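PDB 3OC9: UDP-N-acetylglucosamine pyrophosphorylase from Entamoeba histolytica, which probably catalyses the transfer of uridylate from UTP to N-acetylglucosamine 1-phosphate, yielding UDP-N-acetylglucosamine and diphosphate. Local coordinates for residues A[220-225]-A[236-241]. Numbering follows the deposited sequence.
Sequences EEKVGV and VEYTEL
In one of its two modelled conformers, the Tyr238 ring takes the bent chain of Lys222 over one face: CD of Lys222 lies 3.8 Å from the centroid of the Tyr238 ring, a CH-pi contact displaced toward the rim on the CE2 side, where CD of Lys222 comes within 3.4 Å of CE2. The turn at chi2 of Lys222 (-74°) brings the methylenes there. Obliquely to the ring, the carbonyl oxygen of Glu221 approaches CD1 of Tyr238 at 3.0 Å, and the backbone of Glu220 reaches the phenol end. That same Glu221 O accepts the weak bond from Val223 N that closes an inverse gamma turn around Lys222. The carboxylate of Glu221 turns elsewhere, to a salt bridge with Arg329. Farther along, Val225 and Val236 exchange two backbone bonds, Val225 N to Val236 O (3.1 Å) and Val236 N to Val225 O (3.0 Å), while CG2 of Val225 meets CD2 of Leu241 at 3.8 Å. This reciprocal pair is an antiparallel hydrogen-bonded bridge at the open end of the beta hairpin of strands 225-229 and 232-236, which lies in the connection between strands 209-215 and 258-261; the Tyr238-Lys222 contact joins the loops just outside that end.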
# COMPACT_ATOMS: atom_id res chain seq x y z
N GLU A 220 13.67 17.97 6.12
CA GLU A 220 13.34 17.15 7.28
C GLU A 220 12.10 16.26 7.09
O GLU A 220 11.58 15.69 8.07
CB GLU A 220 13.16 18.03 8.54
CG GLU A 220 14.34 19.00 8.84
CD GLU A 220 14.32 20.30 8.03
OE1 GLU A 220 13.32 20.59 7.33
OE2 GLU A 220 15.32 21.05 8.09
N GLU A 221 11.62 16.13 5.85
CA GLU A 221 10.47 15.25 5.58
C GLU A 221 10.81 13.78 5.90
O GLU A 221 11.85 13.29 5.47
CB GLU A 221 9.97 15.39 4.12
CG GLU A 221 8.69 14.60 3.85
CD GLU A 221 8.22 14.58 2.41
OE1 GLU A 221 8.82 15.24 1.54
OE2 GLU A 221 7.23 13.88 2.14
N LYS A 222 9.95 13.09 6.67
CA LYS A 222 10.21 11.70 7.11
C LYS A 222 9.84 10.68 6.02
O LYS A 222 8.86 9.94 6.14
CB LYS A 222 9.45 11.37 8.42
CG LYS A 222 9.57 12.40 9.53
CD LYS A 222 10.93 12.39 10.19
CE LYS A 222 10.95 13.20 11.49
NZ LYS A 222 10.44 12.39 12.65
N VAL A 223 10.63 10.68 4.95
CA VAL A 223 10.47 9.75 3.83
C VAL A 223 11.87 9.22 3.39
O VAL A 223 12.84 9.98 3.37
CB VAL A 223 9.69 10.43 2.65
CG1 VAL A 223 10.51 11.52 1.95
CG2 VAL A 223 9.21 9.40 1.65
N GLY A 224 11.97 7.93 3.09
CA GLY A 224 13.21 7.38 2.49
C GLY A 224 13.36 7.76 1.02
O GLY A 224 12.34 8.00 0.34
N VAL A 225 14.60 7.80 0.50
CA VAL A 225 14.86 8.27 -0.87
C VAL A 225 15.68 7.28 -1.73
O VAL A 225 16.52 6.55 -1.19
CB VAL A 225 15.56 9.69 -0.94
CG1 VAL A 225 14.74 10.78 -0.21
CG2 VAL A 225 16.99 9.65 -0.41
N VAL A 236 17.63 4.56 0.75
CA VAL A 236 18.26 5.05 2.00
C VAL A 236 17.16 5.60 2.93
O VAL A 236 16.45 6.53 2.57
CB VAL A 236 19.36 6.13 1.69
CG1 VAL A 236 19.90 6.79 2.99
CG2 VAL A 236 20.53 5.52 0.89
N GLU A 237 17.01 5.00 4.12
CA GLU A 237 15.98 5.42 5.10
C GLU A 237 16.29 6.81 5.69
O GLU A 237 17.45 7.24 5.72
CB GLU A 237 15.82 4.40 6.23
CG GLU A 237 15.44 2.98 5.77
CD GLU A 237 15.18 2.03 6.95
OE1 GLU A 237 16.07 1.21 7.27
OE2 GLU A 237 14.10 2.12 7.56
N TYR A 238 15.24 7.50 6.16
CA TYR A 238 15.37 8.89 6.60
C TYR A 238 16.44 9.04 7.69
O TYR A 238 17.20 10.02 7.70
CB TYR A 238 14.02 9.43 7.10
CG TYR A 238 14.12 10.80 7.73
CD1 TYR A 238 14.16 11.95 6.94
CD2 TYR A 238 14.21 10.95 9.12
CE1 TYR A 238 14.28 13.21 7.51
CE2 TYR A 238 14.33 12.20 9.70
CZ TYR A 238 14.35 13.33 8.89
OH TYR A 238 14.46 14.58 9.47
N THR A 239 16.49 8.06 8.60
CA THR A 239 17.45 8.08 9.71
C THR A 239 18.94 8.04 9.28
O THR A 239 19.82 8.33 10.10
CB THR A 239 17.14 7.00 10.80
OG1 THR A 239 16.96 5.71 10.20
CG2 THR A 239 15.89 7.35 11.59
N GLU A 240 19.21 7.70 8.02
CA GLU A 240 20.58 7.55 7.49
C GLU A 240 21.02 8.61 6.47
O GLU A 240 22.09 8.48 5.86
CB GLU A 240 20.77 6.16 6.87
CG GLU A 240 21.07 5.05 7.87
CD GLU A 240 19.83 4.61 8.63
OE1 GLU A 240 19.79 4.76 9.88
OE2 GLU A 240 18.88 4.13 7.97
N LEU A 241 20.20 9.64 6.28
CA LEU A 241 20.53 10.70 5.32
C LEU A 241 21.75 11.51 5.76
O LEU A 241 22.03 11.60 6.96
CB LEU A 241 19.34 11.63 5.12
CG LEU A 241 18.12 11.03 4.40
CD1 LEU A 241 16.98 12.03 4.46
CD2 LEU A 241 18.47 10.67 2.96